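Long-range contacts in adenylosuccinate lyase (Francisella tularensis subsp. tularensis SCHU S4, PDB 4EEI), which probably catalyses two fumarate-releasing steps of purine biosynthesis, splitting adenylosuccinate into AMP and fumarate and SAICAR into AICAR and fumarate: residues 177-182 / 208-213; 90-95 / 188-193; 21-26 / 96-101. All coordinates share one frame; numbering follows the deposited sequence. Where two conformers were deposited one is given.

Overall arrangement
The three contacts cluster at one end of this mostly helical chain: the centres of interactions 1 and 2 lie about 9 Å apart, and interaction 3 is centred about 13 Å from each. Along the sequence, 21-26 pairs with 96-101 before interaction 1 begins, whereas interaction 2 interleaves with both of the others. Helix 94-131 is the common element. Its first two residues, Ser94 and Ser95, end the segment 90-95 of interaction 2, and 96-101 belongs to interaction 3, while Asp96 and Ser100 hold the loop 177-182 of interaction 1 through its backbone N-H groups. Ser94, Ser95 and Ile98 from this helix meet Gln212, from the loop after helix 192-202, at the AMP site.

Interaction 1 (177-182 / 208-213); sequences TVQFSG and EVSTQV. With AMP (adenosine monophosphate), chain O.
Gln179 takes the rotamer with CG wedged between its own backbone N and carbonyl carbon (chi1 59°), then runs out extended, and this carries its amide across to the backbone of Gln212. There NE2 donates to Gln212 O at 2.7 Å along a nearly straight path (N-H...O 164°). The acceptor lies close to the plane of the Gln179 amide, while the donor stands somewhat tilted from the plane of the carbonyl. The other branch of the amide, OE1, rests 3.4 Å from Ser210 CB. NE2 also has a weak bond to Ser95 O, so NE2 serves two backbone carbonyls, the second only weakly.

Ser181 and Ser210 reach toward each other beside this bond, with Ser181 OG and Ser210 OG 2.6 Å apart. That distance is measured to one of the two deposited conformers of Ser210, which leaves the pairing doubtful.

In the helical fold of the fumarase/aspartase superfamily, to which the lyase 1 family belongs, loops between the helices supply active-site residues. Here the loop after helix 192-202 presents Gln212, whose backbone is gripped by Gln179 while its side chain points elsewhere: Gln212 OE1 accepts from AMP N6 at 2.8 Å, the bond being bent (142°). The same OE1 accepts from Arg301 NH1, and Gln212 NE2 donates to Ala183 O, so both ends of the amide are engaged and its flip is probably fixed. One residue on, Val213 N donates to Thr211 OG1 at 2.9 Å in one of the two conformers of Thr211, an ST turn that is doubtful to that extent.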
loop_
_atom_site.group_PDB
_atom_site.type_symbol
_atom_site.label_atom_id
_atom_site.label_comp_id
_atom_site.label_asym_id
_atom_site.label_seq_id
_atom_site.Cartn_x
_atom_site.Cartn_y
_atom_site.Cartn_z
ATOM N N THR B 177 20.422 8.321 14.359
ATOM C CA THR B 177 21.848 8.096 14.548
ATOM C C THR B 177 22.632 8.931 13.545
ATOM O O THR B 177 22.053 9.529 12.636
ATOM C CB THR B 177 22.214 6.621 14.259
ATOM O OG1 THR B 177 21.748 6.271 12.946
ATOM C CG2 THR B 177 21.600 5.666 15.301
ATOM N N VAL B 178 23.954 8.936 13.695
ATOM C CA VAL B 178 24.827 9.490 12.672
ATOM C C VAL B 178 25.900 8.462 12.322
ATOM O O VAL B 178 26.056 7.450 13.020
ATOM C CB VAL B 178 25.467 10.810 13.133
ATOM C CG1 VAL B 178 24.388 11.873 13.359
ATOM C CG2 VAL B 178 26.264 10.577 14.406
ATOM N N GLN B 179 26.635 8.703 11.239
ATOM C CA GLN B 179 27.717 7.804 10.861
ATOM C C GLN B 179 28.904 8.588 10.330
ATOM O O GLN B 179 28.737 9.583 9.627
ATOM C CB GLN B 179 27.254 6.797 9.795
ATOM C CG GLN B 179 26.739 7.461 8.503
ATOM C CD GLN B 179 26.963 6.608 7.260
ATOM O OE1 GLN B 179 27.658 5.595 7.305
ATOM N NE2 GLN B 179 26.377 7.024 6.141
ATOM N N PHE B 180 30.105 8.139 10.675
ATOM C CA PHE B 180 31.305 8.624 10.011
ATOM C C PHE B 180 32.207 7.414 9.801
ATOM O O PHE B 180 33.241 7.271 10.454
ATOM C CB PHE B 180 32.003 9.699 10.853
ATOM C CG PHE B 180 31.151 10.915 11.120
ATOM C CD1 PHE B 180 31.159 11.988 10.240
ATOM C CD2 PHE B 180 30.358 10.990 12.259
ATOM C CE1 PHE B 180 30.382 13.116 10.479
ATOM C CE2 PHE B 180 29.568 12.125 12.515
ATOM C CZ PHE B 180 29.583 13.183 11.622
ATOM N N SER B 181 31.791 6.530 8.895
ATOM C CA SER B 181 32.428 5.226 8.753
ATOM C C SER B 181 33.148 5.042 7.415
ATOM O O SER B 181 33.781 4.018 7.181
ATOM C CB SER B 181 31.393 4.114 8.958
ATOM O OG SER B 181 30.267 4.290 8.118
ATOM N N GLY B 182 33.051 6.025 6.528
ATOM C CA GLY B 182 33.754 5.926 5.261
ATOM C C GLY B 182 32.988 5.127 4.215
ATOM O O GLY B 182 31.839 4.735 4.432
ATOM N N GLU B 208 25.213 1.447 14.823
ATOM C CA GLU B 208 25.936 0.248 15.235
ATOM C C GLU B 208 26.665 -0.400 14.064
ATOM O O GLU B 208 27.875 -0.609 14.112
ATOM C CB GLU B 208 24.981 -0.761 15.874
ATOM C CG GLU B 208 24.687 -0.492 17.339
ATOM C CD GLU B 208 23.561 0.501 17.532
ATOM O OE1 GLU B 208 22.940 0.899 16.525
ATOM O OE2 GLU B 208 23.297 0.884 18.691
ATOM N N VAL B 209 25.908 -0.779 13.040
ATOM C CA VAL B 209 26.489 -1.151 11.758
ATOM C C VAL B 209 25.993 -0.231 10.649
ATOM O O VAL B 209 24.832 -0.297 10.247
ATOM C CB VAL B 209 26.162 -2.610 11.394
ATOM C CG1 VAL B 209 26.842 -2.997 10.091
ATOM C CG2 VAL B 209 26.581 -3.542 12.520
ATOM N N SER B 210 26.880 0.630 10.165
ATOM C CA SER B 210 26.604 1.428 8.980
ATOM C C SER B 210 27.266 0.815 7.754
ATOM O O SER B 210 28.218 0.047 7.871
ATOM C CB SER B 210 27.091 2.864 9.177
ATOM O OG SER B 210 28.482 2.896 9.436
ATOM N N THR B 211 26.755 1.158 6.577
ATOM C CA THR B 211 27.405 0.790 5.331
ATOM C C THR B 211 28.083 2.015 4.732
ATOM O O THR B 211 28.653 2.827 5.457
ATOM C CB THR B 211 26.414 0.183 4.320
ATOM O OG1 THR B 211 25.274 1.039 4.184
ATOM C CG2 THR B 211 25.958 -1.191 4.783
ATOM N N GLN B 212 27.798 2.270 3.462
ATOM C CA GLN B 212 27.985 3.606 2.938
ATOM C C GLN B 212 26.934 4.481 3.608
ATOM O O GLN B 212 27.173 5.652 3.895
ATOM C CB GLN B 212 27.825 3.638 1.419
ATOM C CG GLN B 212 28.075 5.009 0.813
ATOM C CD GLN B 212 28.482 4.941 -0.645
ATOM O OE1 GLN B 212 27.675 5.191 -1.537
ATOM N NE2 GLN B 212 29.742 4.602 -0.893
ATOM N N VAL B 213 25.758 3.901 3.830
ATOM C CA VAL B 213 24.599 4.640 4.312
ATOM C C VAL B 213 24.199 4.196 5.714
ATOM O O VAL B 213 24.629 3.147 6.191
ATOM C CB VAL B 213 23.391 4.472 3.373
ATOM C CG1 VAL B 213 23.692 5.071 2.009
ATOM C CG2 VAL B 213 23.021 3.003 3.248
HETATM P P AMP O . 19.195 11.953 -7.011
HETATM O O1P AMP O . 18.480 12.975 -7.857
HETATM O O2P AMP O . 19.064 10.536 -7.506
HETATM O O3P AMP O . 18.982 12.116 -5.528
HETATM O "O5'" AMP O . 20.753 12.296 -7.217
HETATM C "C5'" AMP O . 21.747 11.688 -6.394
HETATM C "C4'" AMP O . 23.028 12.513 -6.448
HETATM O "O4'" AMP O . 24.035 11.914 -5.628
HETATM C "C3'" AMP O . 23.582 12.578 -7.862
HETATM O "O3'" AMP O . 23.921 13.932 -8.163
HETATM C "C2'" AMP O . 24.839 11.738 -7.833
HETATM O "O2'" AMP O . 25.858 12.308 -8.655
HETATM C "C1'" AMP O . 25.245 11.758 -6.371
HETATM N N9 AMP O . 25.945 10.506 -5.996
HETATM C C8 AMP O . 26.439 9.592 -6.849
HETATM N N7 AMP O . 27.023 8.568 -6.180
HETATM C C5 AMP O . 26.907 8.826 -4.866
HETATM C C6 AMP O . 27.304 8.156 -3.608
HETATM N N6 AMP O . 27.963 6.974 -3.626
HETATM N N1 AMP O . 26.988 8.767 -2.446
HETATM C C2 AMP O . 26.333 9.943 -2.417
HETATM N N3 AMP O . 25.942 10.605 -3.518
HETATM C C4 AMP O . 26.196 10.107 -4.751
#

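Interaction 2 (90-95 / 188-193). With AMP (adenosine monophosphate), chain O.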
loop_
_atom_site.group_PDB
_atom_site.type_symbol
_atom_site.label_atom_id
_atom_site.label_comp_id
_atom_site.label_asym_id
_atom_site.label_seq_id
_atom_site.Cartn_x
_atom_site.Cartn_y
_atom_site.Cartn_z
ATOM N N PHE B 90 37.439 15.047 4.647
ATOM C CA PHE B 90 38.556 14.127 4.611
ATOM C C PHE B 90 38.125 12.797 5.217
ATOM O O PHE B 90 37.551 12.771 6.307
ATOM C CB PHE B 90 39.722 14.734 5.396
ATOM C CG PHE B 90 40.976 13.920 5.362
ATOM C CD1 PHE B 90 41.250 13.010 6.371
ATOM C CD2 PHE B 90 41.901 14.088 4.345
ATOM C CE1 PHE B 90 42.415 12.272 6.359
ATOM C CE2 PHE B 90 43.073 13.346 4.322
ATOM C CZ PHE B 90 43.330 12.432 5.333
ATOM N N GLY B 91 38.367 11.703 4.501
ATOM C CA GLY B 91 38.104 10.372 5.029
ATOM C C GLY B 91 36.654 9.912 4.950
ATOM O O GLY B 91 36.385 8.708 4.862
ATOM N N VAL B 92 35.722 10.856 4.983
ATOM C CA VAL B 92 34.299 10.520 4.911
ATOM C C VAL B 92 33.880 10.136 3.500
ATOM O O VAL B 92 34.549 10.492 2.528
ATOM C CB VAL B 92 33.413 11.695 5.356
ATOM C CG1 VAL B 92 33.492 11.891 6.856
ATOM C CG2 VAL B 92 33.809 12.980 4.625
ATOM N N THR B 93 32.774 9.404 3.395
ATOM C CA THR B 93 32.101 9.213 2.117
ATOM C C THR B 93 30.970 10.251 2.055
ATOM O O THR B 93 30.550 10.758 3.104
ATOM C CB THR B 93 31.564 7.761 1.992
ATOM O OG1 THR B 93 31.156 7.503 0.645
ATOM C CG2 THR B 93 30.393 7.539 2.932
ATOM N N SER B 94 30.496 10.609 0.857
ATOM C CA SER B 94 29.422 11.607 0.755
ATOM C C SER B 94 28.244 11.301 1.682
ATOM O O SER B 94 27.712 12.197 2.331
ATOM C CB SER B 94 28.918 11.761 -0.688
ATOM O OG SER B 94 29.951 12.185 -1.553
ATOM N N SER B 95 27.846 10.037 1.771
ATOM C CA SER B 95 26.661 9.722 2.561
ATOM C C SER B 95 26.883 9.732 4.078
ATOM O O SER B 95 25.915 9.731 4.834
ATOM C CB SER B 95 26.011 8.416 2.093
ATOM O OG SER B 95 25.268 8.635 0.912
ATOM N N CYS B 188 38.439 3.093 6.487
ATOM C CA CYS B 188 39.765 3.062 5.865
ATOM C C CYS B 188 40.641 4.179 6.426
ATOM O O CYS B 188 41.796 3.968 6.794
ATOM C CB CYS B 188 39.663 3.252 4.353
ATOM S SG CYS B 188 41.317 3.361 3.580
ATOM N N ILE B 189 40.077 5.379 6.470
ATOM C CA ILE B 189 40.817 6.557 6.899
ATOM C C ILE B 189 40.420 6.972 8.320
ATOM O O ILE B 189 41.269 7.261 9.165
ATOM C CB ILE B 189 40.559 7.732 5.941
ATOM C CG1 ILE B 189 40.856 7.325 4.498
ATOM C CG2 ILE B 189 41.386 8.938 6.347
ATOM C CD1 ILE B 189 42.263 6.819 4.292
ATOM N N LEU B 190 39.120 7.004 8.569
ATOM C CA LEU B 190 38.595 7.409 9.865
ATOM C C LEU B 190 38.724 6.276 10.878
ATOM O O LEU B 190 38.976 5.133 10.505
ATOM C CB LEU B 190 37.129 7.812 9.723
ATOM C CG LEU B 190 36.859 8.852 8.638
ATOM C CD1 LEU B 190 35.353 9.117 8.490
ATOM C CD2 LEU B 190 37.606 10.131 8.948
ATOM N N THR B 191 38.566 6.601 12.161
ATOM C CA THR B 191 38.599 5.600 13.225
ATOM C C THR B 191 37.276 5.679 13.962
ATOM O O THR B 191 36.577 6.690 13.858
ATOM C CB THR B 191 39.718 5.874 14.244
ATOM O OG1 THR B 191 39.453 7.105 14.925
ATOM C CG2 THR B 191 41.099 5.930 13.570
ATOM N N THR B 192 36.926 4.641 14.719
ATOM C CA THR B 192 35.684 4.706 15.502
ATOM C C THR B 192 35.760 5.793 16.578
ATOM O O THR B 192 34.740 6.340 16.994
ATOM C CB THR B 192 35.306 3.357 16.132
ATOM O OG1 THR B 192 36.435 2.823 16.833
ATOM C CG2 THR B 192 34.845 2.374 15.051
ATOM N N GLU B 193 36.972 6.106 17.021
ATOM C CA GLU B 193 37.177 7.192 17.970
ATOM C C GLU B 193 36.829 8.549 17.343
ATOM O O GLU B 193 36.180 9.391 17.983
ATOM C CB GLU B 193 38.626 7.190 18.460
ATOM C CG GLU B 193 38.949 8.294 19.457
ATOM C CD GLU B 193 40.425 8.309 19.863
ATOM O OE1 GLU B 193 41.290 8.513 18.981
ATOM O OE2 GLU B 193 40.715 8.117 21.064
HETATM P P AMP O . 19.195 11.953 -7.011
HETATM O O1P AMP O . 18.480 12.975 -7.857
HETATM O O2P AMP O . 19.064 10.536 -7.506
HETATM O O3P AMP O . 18.982 12.116 -5.528
HETATM O "O5'" AMP O . 20.753 12.296 -7.217
HETATM C "C5'" AMP O . 21.747 11.688 -6.394
HETATM C "C4'" AMP O . 23.028 12.513 -6.448
HETATM O "O4'" AMP O . 24.035 11.914 -5.628
HETATM C "C3'" AMP O . 23.582 12.578 -7.862
HETATM O "O3'" AMP O . 23.921 13.932 -8.163
HETATM C "C2'" AMP O . 24.839 11.738 -7.833
HETATM O "O2'" AMP O . 25.858 12.308 -8.655
HETATM C "C1'" AMP O . 25.245 11.758 -6.371
HETATM N N9 AMP O . 25.945 10.506 -5.996
HETATM C C8 AMP O . 26.439 9.592 -6.849
HETATM N N7 AMP O . 27.023 8.568 -6.180
HETATM C C5 AMP O . 26.907 8.826 -4.866
HETATM C C6 AMP O . 27.304 8.156 -3.608
HETATM N N6 AMP O . 27.963 6.974 -3.626
HETATM N N1 AMP O . 26.988 8.767 -2.446
HETATM C C2 AMP O . 26.333 9.943 -2.417
HETATM N N3 AMP O . 25.942 10.605 -3.518
HETATM C C4 AMP O . 26.196 10.107 -4.751
HETATM O O HOH W 1 37.330 6.303 6.219
#
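Ile189 presses directly on Gly91, at a place where two loops of the fumarase/aspartase-type helical fold meet, one leading into helix 94-131 and the other into helix 192-202. From the start of its side chain, CB sits 3.7 Å from Gly91 CA. CG1 stays near the same carbon, at 4.1 Å. The CG2 branch, set anti to the backbone N of Ile189, turns instead to the aromatic ring of Phe90 and meets its CE1 at 3.5 Å. The two side chains cross at about a right angle, the methyl approaching the ring obliquely. Gly91 has a positive phi (81°), and its CA is packed so closely by Ile189 and Leu190 that the bare carbon is part of the fit.

Leu190 packs on the same backbone from another direction. Its CG lies against the Gly91 carbonyl, and its methyls then part: CD2 heads for Phe90 O, 3.7 Å away, while CD1 goes to Val92. A water adds the polar link missing between the segments themselves, donating to Gly91 O at 2.9 Å and accepting from Ile189 N.

The second subunit also reaches this contact: His358 of that subunit packs edge-to-face with Phe90 and hydrogen-bonds to Gly91 N, and Lys420 of that subunit hydrogen-bonds to Leu190 O. At the helix start beyond the second loop, Thr191 caps it by taking Asp194 N on its OG1.

Where the first loop passes into helix 94-131, Ser94 OG hydrogen-bonds to the bound succinate and Thr93 OG1 does so weakly. Just there, Ser94 CB packs against the purine of AMP, 3.6 Å from its C2.

Interaction 3 (21-26 / 96-101). With EDO (1,2-ethanediol), chain P.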
loop_
_atom_site.group_PDB
_atom_site.type_symbol
_atom_site.label_atom_id
_atom_site.label_comp_id
_atom_site.label_asym_id
_atom_site.label_seq_id
_atom_site.Cartn_x
_atom_site.Cartn_y
_atom_site.Cartn_z
ATOM N N ALA B 21 23.148 23.813 5.313
ATOM C CA ALA B 21 23.635 24.261 6.622
ATOM C C ALA B 21 23.860 23.058 7.550
ATOM O O ALA B 21 24.820 23.022 8.326
ATOM C CB ALA B 21 22.689 25.269 7.245
ATOM N N LYS B 22 22.980 22.067 7.468
ATOM C CA LYS B 22 23.158 20.867 8.286
ATOM C C LYS B 22 24.323 20.028 7.780
ATOM O O LYS B 22 25.080 19.466 8.580
ATOM C CB LYS B 22 21.854 20.059 8.357
ATOM C CG LYS B 22 20.718 20.789 9.109
ATOM C CD LYS B 22 21.058 20.994 10.585
ATOM C CE LYS B 22 21.428 22.435 10.913
ATOM N NZ LYS B 22 20.258 23.366 10.949
ATOM N N MET B 23 24.489 19.958 6.460
ATOM C CA MET B 23 25.655 19.277 5.892
ATOM C C MET B 23 26.949 19.923 6.381
ATOM O O MET B 23 27.924 19.234 6.710
ATOM C CB MET B 23 25.599 19.287 4.365
ATOM C CG MET B 23 24.609 18.278 3.783
ATOM S SD MET B 23 24.580 18.361 1.979
ATOM C CE MET B 23 23.285 17.157 1.613
ATOM N N LEU B 24 26.947 21.245 6.448
ATOM C CA LEU B 24 28.120 21.974 6.919
ATOM C C LEU B 24 28.416 21.658 8.382
ATOM O O LEU B 24 29.575 21.466 8.758
ATOM C CB LEU B 24 27.936 23.480 6.723
ATOM C CG LEU B 24 29.130 24.311 7.211
ATOM C CD1 LEU B 24 30.401 23.960 6.435
ATOM C CD2 LEU B 24 28.836 25.803 7.102
ATOM N N GLU B 25 27.373 21.605 9.207
ATOM C CA GLU B 25 27.544 21.298 10.625
ATOM C C GLU B 25 28.149 19.905 10.811
ATOM O O GLU B 25 29.031 19.701 11.651
ATOM C CB GLU B 25 26.204 21.398 11.367
ATOM C CG GLU B 25 26.327 21.115 12.864
ATOM C CD GLU B 25 24.990 21.135 13.603
ATOM O OE1 GLU B 25 23.979 21.588 13.022
ATOM O OE2 GLU B 25 24.957 20.687 14.772
ATOM N N VAL B 26 27.674 18.948 10.019
ATOM C CA VAL B 26 28.213 17.589 10.039
ATOM C C VAL B 26 29.666 17.521 9.559
ATOM O O VAL B 26 30.499 16.841 10.180
ATOM C CB VAL B 26 27.311 16.644 9.224
ATOM C CG1 VAL B 26 27.892 15.249 9.180
ATOM C CG2 VAL B 26 25.923 16.621 9.838
ATOM N N ASP B 96 28.134 9.735 4.533
ATOM C CA ASP B 96 28.385 9.989 5.950
ATOM C C ASP B 96 27.842 11.377 6.252
ATOM O O ASP B 96 27.253 11.622 7.302
ATOM C CB ASP B 96 29.888 9.987 6.266
ATOM C CG ASP B 96 30.497 8.592 6.311
ATOM O OD1 ASP B 96 29.790 7.621 6.649
ATOM O OD2 ASP B 96 31.711 8.480 6.023
ATOM N N ILE B 97 28.042 12.292 5.311
ATOM C CA ILE B 97 27.592 13.666 5.502
ATOM C C ILE B 97 26.088 13.787 5.266
ATOM O O ILE B 97 25.363 14.358 6.086
ATOM C CB ILE B 97 28.341 14.641 4.575
ATOM C CG1 ILE B 97 29.857 14.498 4.737
ATOM C CG2 ILE B 97 27.892 16.080 4.834
ATOM C CD1 ILE B 97 30.367 14.705 6.168
ATOM N N ILE B 98 25.616 13.250 4.147
ATOM C CA ILE B 98 24.200 13.378 3.782
ATOM C C ILE B 98 23.285 12.775 4.837
ATOM O O ILE B 98 22.325 13.411 5.272
ATOM C CB ILE B 98 23.891 12.671 2.451
ATOM C CG1 ILE B 98 24.672 13.304 1.307
ATOM C CG2 ILE B 98 22.396 12.707 2.156
ATOM C CD1 ILE B 98 24.668 12.468 0.031
ATOM N N ASP B 99 23.572 11.539 5.232
ATOM C CA ASP B 99 22.685 10.821 6.134
ATOM C C ASP B 99 22.743 11.373 7.551
ATOM O O ASP B 99 21.731 11.409 8.241
ATOM C CB ASP B 99 22.989 9.312 6.117
ATOM C CG ASP B 99 22.494 8.620 4.847
ATOM O OD1 ASP B 99 21.842 9.278 3.997
ATOM O OD2 ASP B 99 22.749 7.402 4.710
ATOM N N SER B 100 23.922 11.799 7.988
ATOM C CA SER B 100 24.036 12.394 9.311
ATOM C C SER B 100 23.310 13.737 9.355
ATOM O O SER B 100 22.640 14.064 10.335
ATOM C CB SER B 100 25.505 12.532 9.717
ATOM O OG SER B 100 26.097 11.251 9.869
ATOM N N ALA B 101 23.412 14.509 8.278
ATOM C CA ALA B 101 22.725 15.789 8.229
ATOM C C ALA B 101 21.222 15.563 8.115
ATOM O O ALA B 101 20.430 16.330 8.659
ATOM C CB ALA B 101 23.246 16.642 7.077
HETATM C C1 EDO P . 17.863 8.971 9.351
HETATM O O1 EDO P . 17.861 7.545 9.549
HETATM C C2 EDO P . 18.983 9.377 8.393
HETATM O O2 EDO P . 20.240 8.972 8.946
#
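Ala101 lays its methyl over one face of the peptide group that joins Lys22 to Met23, with CB 3.6 Å from both Lys22 C and Met23 N. The approach is returned from the other helix: Val26 CG2 stands almost straight above Ala101 N, at 3.6 Å, on a face of the peptide between Ser100 and Ala101. Nearby, at the carbonyl end of Met23, its O touches Ile97 CG2 at 3.7 Å.

Helix 16-33 thus crosses the start of the long helix 94-131, the short axes passing 8.5 Å apart with their directions at 115°. The small Ala101 and Ser100 at the crossing allow backbone to come near backbone. The contact joins these two helices within the mostly helical fold of the fumarase/aspartase superfamily.

Val26 divides its work between two methyls. CG1, anti to its backbone N (chi1 177°), meets Ser100 CB at 3.7 Å and slides past Ile97, whose CD1 is 3.9 Å away. Met23 is extended beyond CG and runs alongside Ile98, its CE coming 4.1 Å from Ile98 CG1. Ile98 in turn touches AMP, and Ile69 of helix 68-77 packs on both Met23 and Ile98.

Ser100 OG donates back to Asp96 O at 2.8 Å, nearly in line with the carbonyl, and accepts from Gln179 N. The Asp96 carboxylate takes the backbone N-H groups of Thr93, Ser181 and Gly182.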